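Local coordinates for FprA (PDB 1LQT), which catalyses electron transfer between NADPH and ferredoxin through its FAD cofactor, and may supply electrons to P450 systems, at residues L145-A159 and L313-R325. Numbering follows the deposited sequence.
Sequences LSGARAVVIGNGNVA and LPAQLVVRSVGYR. With ODP (4-oxo-nicotinamide-adenine dinucleotide phosphate), chain I.
Val151 N donates to Leu317 O and Val319 N to Val151 O (2.8 Å), joining strands 149-153 and 317-320 in parallel within the six-stranded sheet of the NADP-binding domain. Ile153 N then takes Val319 O, and Ser321 N reaches Ile153 O (2.7 Å) in a more bent bond of 146°.

Toward the Gln316 end, side chains join the backbone bonds. Gln316, bent at chi2 (80°), brings OE1 back to Arg149 N (2.9 Å) in the carbonyl plane, while its own N donates to Arg149 O; side-chain oxygen and backbone N together grip Arg149. The Arg149 guanidinium bonds edge-on through NH1 to Pro314 O (2.9 Å), carries Leu313 CD1 over one face, and forms a salt bridge with Glu193 through NE.

Small and branched apolar residues cover both sheet faces, the beta-branched valines suiting extended strands. Val151 CG2 meets Ala315 CB on one; on the other, Leu317 CD2 packs against Leu145 CD2 (3.7 Å) and Ala150 CB, beside Leu166 of helix 157-167. Ile153 CG2 and Val322 CG1 lie side by side, both against the adenine of the bound NADP derivative.

Gly154, Gly156 and Ala159 are consistent with a Rossmann-type GxGxxA motif, Gly156 being the helix N-cap. Lacking a side chain, Gly156 lets its CA approach ODP O1N, which accepts from Val158 N (3.1 Å). One water donates to O1N and to Ser321 O (2.8 Å), and accepts from Ser321 OG. Strand pairing thus probably fixes the two loops bordering the dinucleotide, and one pyrophosphate oxygen, O1N, is gripped by Val158 N and water, probably aided by the N-terminal end of helix 157-167.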
loop_
_atom_site.group_PDB
_atom_site.type_symbol
_atom_site.label_atom_id
_atom_site.label_comp_id
_atom_site.label_asym_id
_atom_site.label_seq_id
_atom_site.Cartn_x
_atom_site.Cartn_y
_atom_site.Cartn_z
ATOM N N LEU A 145 -6.759 -14.340 15.934
ATOM C CA LEU A 145 -6.406 -13.207 16.756
ATOM C C LEU A 145 -6.715 -13.464 18.226
ATOM O O LEU A 145 -6.825 -12.529 19.005
ATOM C CB LEU A 145 -7.133 -11.956 16.265
ATOM C CG LEU A 145 -6.853 -11.622 14.807
ATOM C CD1 LEU A 145 -7.555 -10.322 14.430
ATOM C CD2 LEU A 145 -5.371 -11.529 14.534
ATOM N N SER A 146 -6.800 -14.727 18.623
ATOM C CA SER A 146 -7.187 -15.081 19.993
ATOM C C SER A 146 -6.024 -15.203 20.966
ATOM O O SER A 146 -6.251 -15.289 22.162
ATOM C CB SER A 146 -8.001 -16.381 20.010
ATOM O OG SER A 146 -7.205 -17.498 19.709
ATOM N N GLY A 147 -4.789 -15.255 20.473
ATOM C CA GLY A 147 -3.650 -15.434 21.341
ATOM C C GLY A 147 -3.209 -14.143 21.979
ATOM O O GLY A 147 -3.313 -13.068 21.388
ATOM N N ALA A 148 -2.603 -14.241 23.142
ATOM C CA ALA A 148 -2.257 -13.079 23.903
ATOM C C ALA A 148 -1.184 -12.180 23.342
ATOM O O ALA A 148 -1.167 -11.011 23.678
ATOM C CB ALA A 148 -1.893 -13.479 25.347
ATOM N N ARG A 149 -0.255 -12.715 22.574
ATOM C CA ARG A 149 0.846 -11.883 22.071
ATOM C C ARG A 149 0.971 -11.988 20.556
ATOM O O ARG A 149 0.997 -13.086 19.990
ATOM C CB ARG A 149 2.199 -12.235 22.687
ATOM C CG ARG A 149 3.322 -11.327 22.193
ATOM C CD ARG A 149 4.680 -11.557 22.826
ATOM N NE ARG A 149 4.677 -11.169 24.240
ATOM C CZ ARG A 149 4.752 -12.029 25.270
ATOM N NH1 ARG A 149 4.872 -13.336 25.102
ATOM N NH2 ARG A 149 4.713 -11.565 26.499
ATOM N N ALA A 150 1.061 -10.815 19.937
ATOM C CA ALA A 150 1.396 -10.709 18.522
ATOM C C ALA A 150 2.748 -9.998 18.402
ATOM O O ALA A 150 3.073 -9.120 19.202
ATOM C CB ALA A 150 0.340 -9.934 17.783
ATOM N N VAL A 151 3.505 -10.366 17.376
ATOM C CA VAL A 151 4.782 -9.735 17.061
ATOM C C VAL A 151 4.681 -9.175 15.656
ATOM O O VAL A 151 4.256 -9.852 14.743
ATOM C CB VAL A 151 5.896 -10.752 17.182
ATOM C CG1 VAL A 151 7.208 -10.175 16.692
ATOM C CG2 VAL A 151 6.046 -11.212 18.639
ATOM N N VAL A 152 5.086 -7.919 15.521
ATOM C CA VAL A 152 5.143 -7.219 14.249
ATOM C C VAL A 152 6.593 -6.898 13.966
ATOM O O VAL A 152 7.272 -6.272 14.766
ATOM C CB VAL A 152 4.303 -5.936 14.272
ATOM C CG1 VAL A 152 4.409 -5.216 12.927
ATOM C CG2 VAL A 152 2.844 -6.232 14.589
ATOM N N ILE A 153 7.072 -7.342 12.817
ATOM C CA ILE A 153 8.455 -7.081 12.396
ATOM C C ILE A 153 8.476 -5.853 11.497
ATOM O O ILE A 153 7.722 -5.803 10.541
ATOM C CB ILE A 153 9.059 -8.269 11.649
ATOM C CG1 ILE A 153 8.880 -9.585 12.400
ATOM C CG2 ILE A 153 10.518 -7.985 11.318
ATOM C CD1 ILE A 153 9.465 -9.639 13.784
ATOM N N GLY A 154 9.331 -4.885 11.809
ATOM C CA GLY A 154 9.542 -3.728 10.977
ATOM C C GLY A 154 9.314 -2.427 11.716
ATOM O O GLY A 154 8.638 -2.385 12.740
ATOM N N ASN A 155 9.884 -1.368 11.173
ATOM C CA ASN A 155 9.838 -0.037 11.765
ATOM C C ASN A 155 9.393 1.027 10.770
ATOM O O ASN A 155 9.874 2.151 10.814
ATOM C CB ASN A 155 11.194 0.349 12.388
ATOM C CG ASN A 155 11.439 -0.147 13.825
ATOM O OD1 ASN A 155 12.506 0.174 14.335
ATOM N ND2 ASN A 155 10.530 -0.890 14.438
ATOM N N GLY A 156 8.438 0.676 9.910
ATOM C CA GLY A 156 7.763 1.654 9.096
ATOM C C GLY A 156 6.362 1.924 9.596
ATOM O O GLY A 156 5.860 1.275 10.522
ATOM N N ASN A 157 5.706 2.893 8.977
ATOM C CA ASN A 157 4.380 3.246 9.434
ATOM C C ASN A 157 3.369 2.121 9.258
ATOM O O ASN A 157 2.388 2.089 9.988
ATOM C CB ASN A 157 3.894 4.520 8.726
ATOM C CG ASN A 157 4.582 5.770 9.214
ATOM O OD1 ASN A 157 4.961 5.892 10.366
ATOM N ND2 ASN A 157 4.716 6.739 8.315
ATOM N N VAL A 158 3.569 1.210 8.315
ATOM C CA VAL A 158 2.610 0.122 8.205
ATOM C C VAL A 158 2.651 -0.757 9.465
ATOM O O VAL A 158 1.652 -1.295 9.901
ATOM C CB VAL A 158 2.802 -0.682 6.912
ATOM C CG1 VAL A 158 1.867 -1.886 6.881
ATOM C CG2 VAL A 158 2.577 0.206 5.711
ATOM N N ALA A 159 3.835 -0.906 10.075
ATOM C CA ALA A 159 3.930 -1.651 11.322
ATOM C C ALA A 159 3.068 -1.014 12.412
ATOM O O ALA A 159 2.438 -1.703 13.191
ATOM C CB ALA A 159 5.367 -1.742 11.795
ATOM N N LEU A 313 10.557 -15.910 22.576
ATOM C CA LEU A 313 9.395 -15.233 23.134
ATOM C C LEU A 313 8.122 -15.948 22.663
ATOM O O LEU A 313 8.001 -16.186 21.463
ATOM C CB LEU A 313 9.383 -13.810 22.587
ATOM C CG LEU A 313 8.344 -12.839 23.092
ATOM C CD1 LEU A 313 8.531 -12.542 24.559
ATOM C CD2 LEU A 313 8.450 -11.529 22.291
ATOM N N PRO A 314 7.176 -16.302 23.537
ATOM C CA PRO A 314 5.921 -16.880 23.043
ATOM C C PRO A 314 5.149 -15.882 22.206
ATOM O O PRO A 314 5.096 -14.715 22.557
ATOM C CB PRO A 314 5.147 -17.217 24.316
ATOM C CG PRO A 314 6.193 -17.176 25.404
ATOM C CD PRO A 314 7.216 -16.183 25.003
ATOM N N ALA A 315 4.550 -16.341 21.133
ATOM C CA ALA A 315 3.725 -15.495 20.289
ATOM C C ALA A 315 2.831 -16.368 19.474
ATOM O O ALA A 315 3.234 -17.455 19.094
ATOM C CB ALA A 315 4.569 -14.630 19.401
ATOM N N GLN A 316 1.637 -15.867 19.158
ATOM C CA GLN A 316 0.681 -16.674 18.394
ATOM C C GLN A 316 0.339 -16.063 17.034
ATOM O O GLN A 316 -0.368 -16.678 16.250
ATOM C CB GLN A 316 -0.570 -16.944 19.214
ATOM C CG GLN A 316 -0.275 -17.592 20.544
ATOM C CD GLN A 316 0.178 -16.586 21.576
ATOM O OE1 GLN A 316 -0.320 -15.468 21.598
ATOM N NE2 GLN A 316 1.100 -17.002 22.480
ATOM N N LEU A 317 0.871 -14.878 16.762
ATOM C CA LEU A 317 0.720 -14.186 15.479
ATOM C C LEU A 317 2.007 -13.441 15.233
ATOM O O LEU A 317 2.480 -12.734 16.118
ATOM C CB LEU A 317 -0.433 -13.192 15.525
ATOM C CG LEU A 317 -0.646 -12.354 14.263
ATOM C CD1 LEU A 317 -1.089 -13.191 13.092
ATOM C CD2 LEU A 317 -1.634 -11.230 14.556
ATOM N N VAL A 318 2.567 -13.584 14.036
ATOM C CA VAL A 318 3.713 -12.806 13.592
ATOM C C VAL A 318 3.288 -12.156 12.274
ATOM O O VAL A 318 2.925 -12.851 11.329
ATOM C CB VAL A 318 4.964 -13.673 13.385
ATOM C CG1 VAL A 318 6.087 -12.828 12.784
ATOM C CG2 VAL A 318 5.411 -14.271 14.697
ATOM N N VAL A 319 3.321 -10.837 12.245
ATOM C CA VAL A 319 3.043 -10.078 11.040
ATOM C C VAL A 319 4.337 -9.402 10.614
ATOM O O VAL A 319 4.892 -8.587 11.330
ATOM C CB VAL A 319 1.983 -9.006 11.249
ATOM C CG1 VAL A 319 1.687 -8.286 9.934
ATOM C CG2 VAL A 319 0.706 -9.601 11.824
ATOM N N ARG A 320 4.835 -9.774 9.443
ATOM C CA ARG A 320 6.018 -9.121 8.894
ATOM C C ARG A 320 5.581 -7.868 8.145
ATOM O O ARG A 320 4.839 -7.946 7.174
ATOM C CB ARG A 320 6.860 -10.051 8.026
ATOM C CG ARG A 320 6.181 -10.575 6.767
ATOM C CD ARG A 320 7.073 -11.480 5.955
ATOM N NE ARG A 320 6.377 -12.022 4.806
ATOM C CZ ARG A 320 5.618 -13.097 4.841
ATOM N NH1 ARG A 320 5.380 -13.782 5.953
ATOM N NH2 ARG A 320 5.060 -13.522 3.722
ATOM N N SER A 321 6.041 -6.718 8.611
ATOM C CA SER A 321 5.810 -5.439 7.944
ATOM C C SER A 321 7.147 -4.908 7.475
ATOM O O SER A 321 7.635 -3.884 7.930
ATOM C CB SER A 321 5.048 -4.472 8.856
ATOM O OG SER A 321 4.638 -3.351 8.101
ATOM N N VAL A 322 7.737 -5.651 6.557
ATOM C CA VAL A 322 9.079 -5.363 6.086
ATOM C C VAL A 322 9.079 -4.872 4.659
ATOM O O VAL A 322 10.091 -4.948 3.962
ATOM C CB VAL A 322 10.075 -6.488 6.375
ATOM C CG1 VAL A 322 10.143 -6.737 7.858
ATOM C CG2 VAL A 322 9.743 -7.790 5.632
ATOM N N GLY A 323 7.942 -4.349 4.238
ATOM C CA GLY A 323 7.776 -3.726 2.937
ATOM C C GLY A 323 6.851 -4.486 2.034
ATOM O O GLY A 323 6.755 -5.708 2.075
ATOM N N TYR A 324 6.145 -3.713 1.225
ATOM C CA TYR A 324 5.398 -4.245 0.088
ATOM C C TYR A 324 6.427 -4.580 -1.023
ATOM O O TYR A 324 7.585 -4.224 -0.919
ATOM C CB TYR A 324 4.349 -3.238 -0.383
ATOM C CG TYR A 324 3.091 -3.229 0.472
ATOM C CD1 TYR A 324 3.108 -3.087 1.861
ATOM C CD2 TYR A 324 1.854 -3.339 -0.134
ATOM C CE1 TYR A 324 1.930 -3.116 2.602
ATOM C CE2 TYR A 324 0.659 -3.354 0.603
ATOM C CZ TYR A 324 0.706 -3.260 1.958
ATOM O OH TYR A 324 -0.425 -3.283 2.731
ATOM N N ARG A 325 5.967 -5.212 -2.092
ATOM C CA ARG A 325 6.825 -5.681 -3.155
ATOM C C ARG A 325 6.040 -5.781 -4.449
ATOM O O ARG A 325 4.948 -6.307 -4.478
ATOM C CB ARG A 325 7.420 -7.048 -2.779
ATOM C CG ARG A 325 8.367 -7.623 -3.787
ATOM C CD ARG A 325 9.058 -8.858 -3.251
ATOM N NE ARG A 325 9.607 -9.673 -4.320
ATOM C CZ ARG A 325 10.660 -9.357 -5.054
ATOM N NH1 ARG A 325 11.380 -8.266 -4.804
ATOM N NH2 ARG A 325 10.982 -10.153 -6.064
HETATM O O1X ODP I . 16.456 -1.427 8.551
HETATM P P2B ODP I . 15.413 -0.921 7.603
HETATM O O2X ODP I . 15.259 0.586 7.598
HETATM O O3X ODP I . 15.573 -1.466 6.193
HETATM O O2B ODP I . 14.051 -1.533 8.211
HETATM C C2B ODP I . 12.852 -1.643 7.450
HETATM C C3B ODP I . 11.776 -0.641 7.797
HETATM O O3B ODP I . 11.733 -0.433 9.201
HETATM C C1B ODP I . 12.184 -2.929 7.776
HETATM N N9A ODP I . 12.784 -4.133 7.258
HETATM C C8A ODP I . 13.039 -4.465 5.951
HETATM N N7A ODP I . 13.539 -5.682 5.840
HETATM C C5A ODP I . 13.616 -6.183 7.118
HETATM C C4A ODP I . 13.152 -5.207 8.003
HETATM N N3A ODP I . 13.064 -5.352 9.349
HETATM C C2A ODP I . 13.492 -6.546 9.798
HETATM N N1A ODP I . 13.948 -7.559 9.009
HETATM C C6A ODP I . 14.014 -7.386 7.655
HETATM N N6A ODP I . 14.407 -8.437 6.922
HETATM O O4B ODP I . 10.892 -2.772 7.219
HETATM C C4B ODP I . 10.513 -1.397 7.383
HETATM C C5B ODP I . 9.912 -0.898 6.102
HETATM O O5B ODP I . 9.387 0.386 6.346
HETATM P PA ODP I . 8.909 1.282 5.115
HETATM O O1A ODP I . 8.515 2.585 5.644
HETATM O O2A ODP I . 9.896 1.248 4.016
HETATM O O3 ODP I . 7.662 0.453 4.562
HETATM P PN ODP I . 6.110 0.337 5.045
HETATM O O1N ODP I . 6.006 0.384 6.519
HETATM O O2N ODP I . 5.609 -0.832 4.292
HETATM O O5D ODP I . 5.470 1.673 4.508
HETATM C C5D ODP I . 5.413 1.892 3.074
HETATM C C4D ODP I . 5.222 3.372 2.824
HETATM O O4D ODP I . 3.892 3.794 3.102
HETATM C C1D ODP I . 3.929 4.897 4.011
HETATM C C2D ODP I . 5.231 4.788 4.687
HETATM O O2D ODP I . 5.612 5.891 5.427
HETATM C C3D ODP I . 6.153 4.237 3.664
HETATM O O3D ODP I . 6.660 5.313 2.902
HETATM N N1N ODP I . 2.731 5.013 4.764
HETATM C C2N ODP I . 2.417 6.286 5.292
HETATM C C3N ODP I . 1.533 6.355 6.317
HETATM C C7N ODP I . 1.306 7.784 6.832
HETATM N N7N ODP I . 0.472 7.895 7.833
HETATM O O7N ODP I . 1.937 8.713 6.281
HETATM C C4N ODP I . 0.933 5.238 6.917
HETATM O O99 ODP I . 0.157 5.299 7.919
HETATM C C5N ODP I . 1.297 3.927 6.364
HETATM C C6N ODP I . 2.217 3.844 5.295
HETATM O O HOH W 1 6.654 -1.354 8.507
#